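Local coordinates for Lactamase_B domain-containing protein (Pontibacter korlensis, PDB 6XFR) that probably hydrolyses beta-lactam antibiotics to substituted beta-amino acids, using zinc ions, as a class B1 metallo-beta-lactamase, at residues B[6-11]-B[20-25]; B[44-49]-B[72-77]; B[131-136]-B[149-154]. All blocks are in the same frame, centred on the assembly; numbering follows the deposited sequence.

How the contacts relate
The three contacts follow one another along the chain, sampling both sheets of the alpha-beta/beta-alpha sandwich of metallo-beta-lactamases. Contacts 1 and 2 belong to the first sheet, near its two ends: the hairpin of strands 8-14 and 17-25, and the parallel pair 43-47 and 71-75. Their centres are about 16 Å apart, yet NE2 of His20 makes weak hydrogen bonds to the backbone O atoms of Ile47 and Asp48. Contact 3 lies in the second sheet, about 13 Å from contact 2 and 24 Å from contact 1 between centres; its Leu132 packs on Val45 and Ile47, joining the sheets face to face. Contact 2 leads to the zinc ligands His78, His80 and Asp82; the zinc of contact 3 lies apart.

Contact 1: B[6-11]-B[20-25]; sequences QQLEVT and HTSYKT
The side-chain amide of Gln6 lies on the phenol ring of Tyr23, the two planes 28° apart. NE2 of Gln6 sits 3.6 Å above the plane of the Tyr23 ring, over its centre, and CG of Gln6 approaches CD1 of Tyr23 to 3.6 Å, so that amide and aliphatic chain both rest on the ring. With its CG anti to the carbonyl carbon (chi1 -62°), Tyr23 carries its ring across to segment 6-11, one face to Gln6 and an edge to Glu9. Near the ring plane, at that edge, CB of Glu9 comes within 3.8 Å of Tyr23 OH.

Backbone bonds pair Glu9 with Thr21 in both directions: Glu9 N to Thr21 O at 2.8 Å, and Thr21 N to Glu9 O at 2.6 Å. This is the antiparallel hairpin of strands 8-14 and 17-25, which puts strand 8-14 at the margin of the first sheet. Leu8 with Ser22 and Val10 with His20 form the flanking non-hydrogen-bonded pairs.

Van der Waals contacts line the face that carries Leu8, Val10, His20 and Ser22, with helix 53-67 against it. CD1 of Leu8 meets Ser22 OG at 3.7 Å, while that hydroxyl is bonded to Trp51 N; CG2 of Val10 lies 4.2 Å from CB of His20. On the other face, OG1 of Thr21 bonds ND1 of His34. Beyond the hairpin, Val10 O accepts a hydrogen bond from Gln166 of the second subunit.

Contact 2: B[44-49]-B[72-77]; sequences AVLIDT and KVCVPT
Leu46 and Cys74 pair in register on two parallel strands, 43-47 and 71-75, which are joined through helix 53-67 as a beta-alpha-beta unit at one side of the first sheet. Four backbone hydrogen bonds tie the strands: Lys72 N to Ala44 O, Leu46 N to Val73 O, Val75 N to Leu46 O at 2.8 Å, and Asp48 N to Val75 O at 3.1 Å. In the last of these the donor stands 56° out of the carbonyl plane, where the chain leaves the strand at Asp48.

Apolar side chains pack on both faces. Val45 and Val73 lie side by side, CG2 of the first 3.9 Å from CG1 of the second; next to them CD1 of Ile47 meets CB of Val75 at 3.8 Å, and CG2 of Ile47 touches CG2 of Thr77. This face looks toward the second sheet, where Phe157 covers Ile47. On the face of Leu46 and Cys74 the two CB atoms are in contact, and Leu46 is covered by Leu59 and Ile63 of helix 53-67. SG of Cys74, anti to its own N (chi1 163°), reaches across to the methyl CG2 of Thr49 on the neighbouring segment, 3.5 Å from SG.

Polar contacts gather at the C-terminal ends, just before the zinc ligand His78. Buried Asp48 holds a salt bridge with Lys83 through OD1. Its other oxygen, OD2, receives two weak bonds from Thr77, one from N and one from OG1, each at 3.3 Å.

Contact 3: B[131-136]-B[149-154]; sequences QLEVYF and YLPQQK. With ZN (zinc ion), chain T; EPE (4-(2-hydroxyethyl)-1-piperazine ethanesulfonic acid), chain M.
A zinc ion sits between Gln131 and the turn at Pro151 and Gln152, bound by the backbone O of Gln131 at 2.5 Å. The ion lies outside the active-site pair held by the histidine, aspartate and cysteine ligands. The segments belong to a beta hairpin of the second sheet, strands 130-135 and 147-150, and the metal marks the place where the second strand ends and the chain turns away.

Within the hairpin, Glu133 and Tyr149 form an antiparallel hydrogen-bonded pair: Glu133 N to Tyr149 O and Tyr149 N to Glu133 O, both 2.9 Å. Past the last strand residue a side chain takes over this role, as OE1 of Gln152 accepts Gln131 N at 3.0 Å. That bond is straight at the hydrogen (172°), although the donor stands 42° out of the amide plane. With CG of Gln131 set between its own N and carbonyl carbon (chi1 55°), the extended chain crosses Pro151 obliquely, and NE2 rests on CG of Pro151. The two glutamine amides are steeply inclined to each other. On the opposite face, Leu132 and Leu150 run side by side toward the sandwich interior.

A molecule of the buffer HEPES bridges the Glu133-Tyr149 pair. Its N4 makes weak hydrogen bonds to both carboxylate oxygens of Glu133, and OE1 of Glu133 also lies near the plane of the Tyr149 ring, at the edge, 3.8 Å from CD2. At the other end of the buffer, Tyr149 OH donates to sulfonate oxygen O1S at 2.6 Å.

Contact 1: B[6-11]-B[20-25]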
loop_
_atom_site.group_PDB
_atom_site.type_symbol
_atom_site.label_atom_id
_atom_site.label_comp_id
_atom_site.label_asym_id
_atom_site.label_seq_id
_atom_site.Cartn_x
_atom_site.Cartn_y
_atom_site.Cartn_z
ATOM N N GLN B 6 -4.801 -5.899 -19.161
ATOM C CA GLN B 6 -5.941 -4.982 -19.097
ATOM C C GLN B 6 -5.476 -3.529 -19.025
ATOM O O GLN B 6 -6.298 -2.627 -18.823
ATOM C CB GLN B 6 -6.824 -5.293 -17.895
ATOM C CG GLN B 6 -6.471 -4.470 -16.673
ATOM C CD GLN B 6 -6.953 -5.101 -15.387
ATOM O OE1 GLN B 6 -7.331 -6.279 -15.370
ATOM N NE2 GLN B 6 -6.936 -4.323 -14.292
ATOM N N GLN B 7 -4.158 -3.337 -19.166
ATOM C CA GLN B 7 -3.559 -2.025 -19.354
ATOM C C GLN B 7 -2.373 -1.779 -18.430
ATOM O O GLN B 7 -1.520 -2.656 -18.213
ATOM C CB GLN B 7 -4.576 -0.916 -19.123
ATOM C CG GLN B 7 -5.181 -0.381 -20.378
ATOM C CD GLN B 7 -5.552 1.068 -20.208
ATOM O OE1 GLN B 7 -5.726 1.544 -19.072
ATOM N NE2 GLN B 7 -5.663 1.794 -21.330
ATOM N N LEU B 8 -2.325 -0.559 -17.894
ATOM C CA LEU B 8 -1.300 -0.167 -16.956
ATOM C C LEU B 8 -1.912 0.803 -15.970
ATOM O O LEU B 8 -2.655 1.702 -16.359
ATOM C CB LEU B 8 -0.093 0.473 -17.645
ATOM C CG LEU B 8 0.957 0.912 -16.611
ATOM C CD1 LEU B 8 2.313 0.240 -16.850
ATOM C CD2 LEU B 8 1.076 2.422 -16.572
ATOM N N GLU B 9 -1.559 0.645 -14.703
ATOM C CA GLU B 9 -2.075 1.492 -13.644
ATOM C C GLU B 9 -0.927 2.078 -12.839
ATOM O O GLU B 9 0.104 1.422 -12.644
ATOM C CB GLU B 9 -2.989 0.706 -12.744
ATOM C CG GLU B 9 -4.381 1.127 -12.915
ATOM C CD GLU B 9 -4.563 2.523 -12.369
ATOM O OE1 GLU B 9 -4.775 2.651 -11.140
ATOM O OE2 GLU B 9 -4.436 3.498 -13.156
ATOM N N VAL B 10 -1.087 3.325 -12.400
ATOM C CA VAL B 10 -0.061 4.024 -11.630
ATOM C C VAL B 10 -0.689 4.553 -10.345
ATOM O O VAL B 10 -1.755 5.190 -10.381
ATOM C CB VAL B 10 0.588 5.165 -12.429
ATOM C CG1 VAL B 10 1.693 5.806 -11.614
ATOM C CG2 VAL B 10 1.123 4.628 -13.717
ATOM N N THR B 11 -0.057 4.248 -9.203
ATOM C CA THR B 11 -0.520 4.785 -7.927
ATOM C C THR B 11 0.627 5.425 -7.159
ATOM O O THR B 11 1.747 4.911 -7.158
ATOM C CB THR B 11 -1.201 3.695 -7.078
ATOM O OG1 THR B 11 -0.483 2.464 -7.216
ATOM C CG2 THR B 11 -2.642 3.492 -7.524
ATOM N N HIS B 20 3.999 1.685 -10.710
ATOM C CA HIS B 20 3.325 1.326 -11.942
ATOM C C HIS B 20 3.016 -0.160 -11.899
ATOM O O HIS B 20 3.808 -0.952 -11.361
ATOM C CB HIS B 20 4.153 1.700 -13.190
ATOM C CG HIS B 20 5.504 1.039 -13.299
ATOM N ND1 HIS B 20 5.682 -0.214 -13.854
ATOM C CD2 HIS B 20 6.747 1.492 -12.988
ATOM C CE1 HIS B 20 6.969 -0.521 -13.832
ATOM N NE2 HIS B 20 7.639 0.494 -13.315
ATOM N N THR B 21 1.830 -0.528 -12.406
ATOM C CA THR B 21 1.374 -1.915 -12.372
ATOM C C THR B 21 0.933 -2.295 -13.771
ATOM O O THR B 21 0.059 -1.648 -14.355
ATOM C CB THR B 21 0.245 -2.173 -11.353
ATOM O OG1 THR B 21 0.718 -1.912 -10.028
ATOM C CG2 THR B 21 -0.184 -3.641 -11.397
ATOM N N SER B 22 1.574 -3.326 -14.308
ATOM C CA SER B 22 1.239 -3.936 -15.586
ATOM C C SER B 22 0.349 -5.143 -15.326
ATOM O O SER B 22 0.461 -5.812 -14.295
ATOM C CB SER B 22 2.518 -4.385 -16.320
ATOM O OG SER B 22 3.209 -3.335 -16.976
ATOM N N TYR B 23 -0.522 -5.443 -16.272
ATOM C CA TYR B 23 -1.389 -6.590 -16.083
ATOM C C TYR B 23 -1.197 -7.567 -17.228
ATOM O O TYR B 23 -0.836 -7.188 -18.346
ATOM C CB TYR B 23 -2.878 -6.177 -15.941
ATOM C CG TYR B 23 -3.132 -5.288 -14.735
ATOM C CD1 TYR B 23 -3.345 -3.922 -14.890
ATOM C CD2 TYR B 23 -3.103 -5.799 -13.444
ATOM C CE1 TYR B 23 -3.544 -3.088 -13.798
ATOM C CE2 TYR B 23 -3.296 -4.975 -12.340
ATOM C CZ TYR B 23 -3.521 -3.616 -12.521
ATOM O OH TYR B 23 -3.737 -2.788 -11.433
ATOM N N LYS B 24 -1.439 -8.832 -16.910
ATOM C CA LYS B 24 -1.509 -9.921 -17.863
ATOM C C LYS B 24 -2.409 -10.966 -17.244
ATOM O O LYS B 24 -2.234 -11.311 -16.075
ATOM C CB LYS B 24 -0.139 -10.530 -18.123
ATOM C CG LYS B 24 0.746 -9.675 -18.941
ATOM C CD LYS B 24 1.583 -10.514 -19.860
ATOM C CE LYS B 24 2.474 -9.594 -20.642
ATOM N NZ LYS B 24 1.990 -8.183 -20.511
ATOM N N THR B 25 -3.309 -11.526 -18.034
ATOM C CA THR B 25 -4.138 -12.611 -17.533
ATOM C C THR B 25 -3.457 -13.926 -17.885
ATOM O O THR B 25 -3.069 -14.146 -19.041
ATOM C CB THR B 25 -5.569 -12.526 -18.093
ATOM O OG1 THR B 25 -6.403 -13.489 -17.431
ATOM C CG2 THR B 25 -5.614 -12.761 -19.600
#

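Contact 2: B[44-49]-B[72-77]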
loop_
_atom_site.group_PDB
_atom_site.type_symbol
_atom_site.label_atom_id
_atom_site.label_comp_id
_atom_site.label_asym_id
_atom_site.label_seq_id
_atom_site.Cartn_x
_atom_site.Cartn_y
_atom_site.Cartn_z
ATOM N N ALA B 44 13.057 11.813 -14.157
ATOM C CA ALA B 44 12.408 10.675 -13.525
ATOM C C ALA B 44 13.273 9.432 -13.638
ATOM O O ALA B 44 14.016 9.245 -14.606
ATOM C CB ALA B 44 11.019 10.418 -14.125
ATOM N N VAL B 45 13.194 8.598 -12.617
ATOM C CA VAL B 45 13.871 7.314 -12.614
ATOM C C VAL B 45 12.838 6.215 -12.706
ATOM O O VAL B 45 11.777 6.281 -12.074
ATOM C CB VAL B 45 14.761 7.119 -11.385
ATOM C CG1 VAL B 45 15.198 5.669 -11.301
ATOM C CG2 VAL B 45 15.920 8.040 -11.510
ATOM N N LEU B 46 13.158 5.219 -13.516
ATOM C CA LEU B 46 12.304 4.085 -13.809
ATOM C C LEU B 46 12.943 2.863 -13.173
ATOM O O LEU B 46 14.105 2.560 -13.445
ATOM C CB LEU B 46 12.180 3.907 -15.317
ATOM C CG LEU B 46 10.888 3.334 -15.816
ATOM C CD1 LEU B 46 9.772 3.994 -15.033
ATOM C CD2 LEU B 46 10.825 3.656 -17.270
ATOM N N ILE B 47 12.245 2.244 -12.246
ATOM C CA ILE B 47 12.671 0.971 -11.683
ATOM C C ILE B 47 11.720 -0.075 -12.242
ATOM O O ILE B 47 10.550 -0.140 -11.837
ATOM C CB ILE B 47 12.697 0.981 -10.148
ATOM C CG1 ILE B 47 13.535 2.157 -9.642
ATOM C CG2 ILE B 47 13.258 -0.341 -9.619
ATOM C CD1 ILE B 47 14.912 2.152 -10.139
ATOM N N ASP B 48 12.244 -0.895 -13.161
ATOM C CA ASP B 48 11.475 -1.843 -13.959
ATOM C C ASP B 48 10.765 -1.172 -15.127
ATOM O O ASP B 48 10.307 -0.026 -15.025
ATOM C CB ASP B 48 10.440 -2.585 -13.124
ATOM C CG ASP B 48 11.046 -3.715 -12.345
ATOM O OD1 ASP B 48 10.298 -4.360 -11.578
ATOM O OD2 ASP B 48 12.276 -3.942 -12.492
ATOM N N THR B 49 10.694 -1.888 -16.244
ATOM C CA THR B 49 9.877 -1.504 -17.373
ATOM C C THR B 49 8.480 -2.063 -17.153
ATOM O O THR B 49 8.239 -2.844 -16.237
ATOM C CB THR B 49 10.488 -2.052 -18.664
ATOM O OG1 THR B 49 10.565 -3.487 -18.562
ATOM C CG2 THR B 49 11.884 -1.481 -18.897
ATOM N N LYS B 72 15.350 9.777 -16.974
ATOM C CA LYS B 72 16.794 9.855 -17.117
ATOM C C LYS B 72 17.408 8.475 -17.275
ATOM O O LYS B 72 18.419 8.321 -17.972
ATOM C CB LYS B 72 17.419 10.569 -15.909
ATOM C CG LYS B 72 17.037 12.046 -15.778
ATOM C CD LYS B 72 16.813 12.662 -17.144
ATOM C CE LYS B 72 17.597 13.937 -17.264
ATOM N NZ LYS B 72 17.979 14.160 -18.688
ATOM N N VAL B 73 16.806 7.461 -16.655
ATOM C CA VAL B 73 17.438 6.151 -16.579
ATOM C C VAL B 73 16.387 5.126 -16.177
ATOM O O VAL B 73 15.416 5.437 -15.479
ATOM C CB VAL B 73 18.623 6.178 -15.579
ATOM C CG1 VAL B 73 18.072 6.130 -14.144
ATOM C CG2 VAL B 73 19.562 5.015 -15.823
ATOM N N CYS B 74 16.612 3.892 -16.569
ATOM C CA CYS B 74 15.719 2.814 -16.207
ATOM C C CYS B 74 16.561 1.658 -15.696
ATOM O O CYS B 74 17.574 1.290 -16.303
ATOM C CB CYS B 74 14.894 2.405 -17.432
ATOM S SG CYS B 74 14.057 0.808 -17.357
ATOM N N VAL B 75 16.111 1.046 -14.609
ATOM C CA VAL B 75 16.959 0.073 -13.932
ATOM C C VAL B 75 16.134 -1.191 -13.768
ATOM O O VAL B 75 15.350 -1.278 -12.809
ATOM C CB VAL B 75 17.436 0.593 -12.566
ATOM C CG1 VAL B 75 18.261 -0.489 -11.827
ATOM C CG2 VAL B 75 18.176 1.917 -12.695
ATOM N N PRO B 76 16.249 -2.174 -14.670
ATOM C CA PRO B 76 15.579 -3.460 -14.447
ATOM C C PRO B 76 16.230 -4.181 -13.293
ATOM O O PRO B 76 17.415 -3.993 -13.017
ATOM C CB PRO B 76 15.782 -4.216 -15.762
ATOM C CG PRO B 76 16.008 -3.141 -16.770
ATOM C CD PRO B 76 16.771 -2.059 -16.038
ATOM N N THR B 77 15.419 -4.955 -12.569
ATOM C CA THR B 77 15.895 -5.675 -11.395
ATOM C C THR B 77 16.291 -7.128 -11.675
ATOM O O THR B 77 16.846 -7.782 -10.787
ATOM C CB THR B 77 14.838 -5.626 -10.294
ATOM O OG1 THR B 77 13.660 -6.337 -10.711
ATOM C CG2 THR B 77 14.508 -4.179 -9.948
#

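Contact 3: B[131-136]-B[149-154]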
loop_
_atom_site.group_PDB
_atom_site.type_symbol
_atom_site.label_atom_id
_atom_site.label_comp_id
_atom_site.label_asym_id
_atom_site.label_seq_id
_atom_site.Cartn_x
_atom_site.Cartn_y
_atom_site.Cartn_z
ATOM N N GLN B 131 18.381 10.049 -3.759
ATOM C CA GLN B 131 19.406 9.027 -3.727
ATOM C C GLN B 131 18.799 7.633 -3.772
ATOM O O GLN B 131 17.740 7.384 -3.217
ATOM C CB GLN B 131 20.358 9.208 -2.538
ATOM C CG GLN B 131 19.821 9.290 -1.169
ATOM C CD GLN B 131 20.949 9.133 -0.131
ATOM O OE1 GLN B 131 22.128 8.926 -0.508
ATOM N NE2 GLN B 131 20.588 9.174 1.180
ATOM N N LEU B 132 19.447 6.752 -4.505
ATOM C CA LEU B 132 19.011 5.385 -4.728
ATOM C C LEU B 132 20.192 4.461 -4.487
ATOM O O LEU B 132 21.336 4.789 -4.822
ATOM C CB LEU B 132 18.491 5.187 -6.160
ATOM C CG LEU B 132 17.313 6.022 -6.690
ATOM C CD1 LEU B 132 17.769 7.383 -7.237
ATOM C CD2 LEU B 132 16.506 5.251 -7.745
ATOM N N GLU B 133 19.902 3.304 -3.924
ATOM C CA GLU B 133 20.881 2.258 -3.696
ATOM C C GLU B 133 20.422 1.038 -4.460
ATOM O O GLU B 133 19.227 0.745 -4.502
ATOM C CB GLU B 133 21.008 1.939 -2.220
ATOM C CG GLU B 133 21.432 3.161 -1.430
ATOM C CD GLU B 133 21.467 2.946 0.083
ATOM O OE1 GLU B 133 21.033 1.869 0.559
ATOM O OE2 GLU B 133 21.949 3.863 0.795
ATOM N N VAL B 134 21.338 0.380 -5.143
ATOM C CA VAL B 134 21.012 -0.882 -5.777
ATOM C C VAL B 134 21.855 -1.945 -5.098
ATOM O O VAL B 134 23.009 -1.696 -4.747
ATOM C CB VAL B 134 21.202 -0.817 -7.302
ATOM C CG1 VAL B 134 20.544 -2.023 -7.978
ATOM C CG2 VAL B 134 20.536 0.430 -7.801
ATOM N N TYR B 135 21.258 -3.093 -4.811
ATOM C CA TYR B 135 21.961 -4.066 -3.980
ATOM C C TYR B 135 21.647 -5.489 -4.419
ATOM O O TYR B 135 20.530 -5.787 -4.861
ATOM C CB TYR B 135 21.610 -3.890 -2.501
ATOM C CG TYR B 135 22.200 -4.954 -1.581
ATOM C CD1 TYR B 135 23.551 -4.979 -1.282
ATOM C CD2 TYR B 135 21.401 -5.918 -1.017
ATOM C CE1 TYR B 135 24.086 -5.931 -0.438
ATOM C CE2 TYR B 135 21.917 -6.861 -0.177
ATOM C CZ TYR B 135 23.262 -6.868 0.117
ATOM O OH TYR B 135 23.755 -7.844 0.974
ATOM N N PHE B 136 22.667 -6.342 -4.335
ATOM C CA PHE B 136 22.557 -7.749 -4.701
ATOM C C PHE B 136 22.617 -8.580 -3.442
ATOM O O PHE B 136 23.694 -8.677 -2.840
ATOM C CB PHE B 136 23.678 -8.174 -5.657
ATOM C CG PHE B 136 23.607 -9.625 -6.046
ATOM C CD1 PHE B 136 22.535 -10.098 -6.809
ATOM C CD2 PHE B 136 24.590 -10.533 -5.612
ATOM C CE1 PHE B 136 22.467 -11.440 -7.148
ATOM C CE2 PHE B 136 24.527 -11.870 -5.940
ATOM C CZ PHE B 136 23.478 -12.333 -6.712
ATOM N N TYR B 149 16.772 0.459 -2.899
ATOM C CA TYR B 149 16.356 1.075 -1.657
ATOM C C TYR B 149 16.421 2.573 -1.845
ATOM O O TYR B 149 17.358 3.084 -2.473
ATOM C CB TYR B 149 17.217 0.649 -0.465
ATOM C CG TYR B 149 16.670 1.088 0.910
ATOM C CD1 TYR B 149 15.374 0.702 1.346
ATOM C CD2 TYR B 149 17.455 1.878 1.782
ATOM C CE1 TYR B 149 14.882 1.082 2.591
ATOM C CE2 TYR B 149 16.967 2.252 3.042
ATOM C CZ TYR B 149 15.678 1.849 3.423
ATOM O OH TYR B 149 15.203 2.230 4.636
ATOM N N LEU B 150 15.358 3.256 -1.399
ATOM C CA LEU B 150 15.356 4.700 -1.223
ATOM C C LEU B 150 15.580 4.959 0.266
ATOM O O LEU B 150 14.646 4.765 1.066
ATOM C CB LEU B 150 14.029 5.310 -1.695
ATOM C CG LEU B 150 13.379 4.797 -2.995
ATOM C CD1 LEU B 150 12.249 5.675 -3.504
ATOM C CD2 LEU B 150 14.421 4.667 -4.081
ATOM N N PRO B 151 16.802 5.315 0.703
ATOM C CA PRO B 151 17.033 5.556 2.140
ATOM C C PRO B 151 16.332 6.800 2.702
ATOM O O PRO B 151 16.139 6.876 3.925
ATOM C CB PRO B 151 18.568 5.683 2.235
ATOM C CG PRO B 151 19.042 5.991 0.849
ATOM C CD PRO B 151 18.073 5.307 -0.056
ATOM N N GLN B 152 15.983 7.790 1.871
ATOM C CA GLN B 152 15.279 8.959 2.391
ATOM C C GLN B 152 13.806 8.628 2.668
ATOM O O GLN B 152 13.310 8.857 3.770
ATOM C CB GLN B 152 15.423 10.149 1.421
ATOM C CG GLN B 152 16.905 10.547 1.109
ATOM C CD GLN B 152 17.141 11.288 -0.258
ATOM O OE1 GLN B 152 16.763 10.805 -1.334
ATOM N NE2 GLN B 152 17.817 12.444 -0.194
ATOM N N GLN B 153 13.114 8.021 1.715
ATOM C CA GLN B 153 11.736 7.627 1.952
ATOM C C GLN B 153 11.623 6.297 2.698
ATOM O O GLN B 153 10.520 5.939 3.130
ATOM C CB GLN B 153 10.980 7.548 0.614
ATOM C CG GLN B 153 10.834 8.861 -0.122
ATOM C CD GLN B 153 11.979 9.128 -1.116
ATOM O OE1 GLN B 153 13.095 8.642 -0.938
ATOM N NE2 GLN B 153 11.698 9.917 -2.161
ATOM N N LYS B 154 12.748 5.604 2.908
ATOM C CA LYS B 154 12.815 4.260 3.501
ATOM C C LYS B 154 11.857 3.281 2.813
ATOM O O LYS B 154 11.095 2.549 3.452
ATOM C CB LYS B 154 12.566 4.317 5.010
ATOM C CG LYS B 154 13.428 5.341 5.724
ATOM C CD LYS B 154 14.040 4.760 6.977
ATOM C CE LYS B 154 15.081 5.683 7.536
ATOM N NZ LYS B 154 14.468 6.451 8.659
HETATM ZN ZN ZN T . 16.501 7.535 -0.994
HETATM N N1 EPE M . 21.337 2.019 4.827
HETATM C C2 EPE M . 21.380 0.863 3.910
HETATM C C3 EPE M . 22.776 0.624 3.340
HETATM N N4 EPE M . 23.379 1.839 2.828
HETATM C C5 EPE M . 23.178 3.057 3.604
HETATM C C6 EPE M . 21.753 3.233 4.117
HETATM C C7 EPE M . 24.594 1.730 2.022
HETATM C C8 EPE M . 24.757 2.904 1.055
HETATM O O8 EPE M . 26.038 2.939 0.450
HETATM C C9 EPE M . 19.930 2.168 5.210
HETATM C C10 EPE M . 19.653 1.812 6.667
HETATM S S EPE M . 17.881 1.851 7.057
HETATM O O1S EPE M . 17.113 2.887 6.328
HETATM O O2S EPE M . 17.781 2.147 8.483
HETATM O O3S EPE M . 17.343 0.516 6.812
#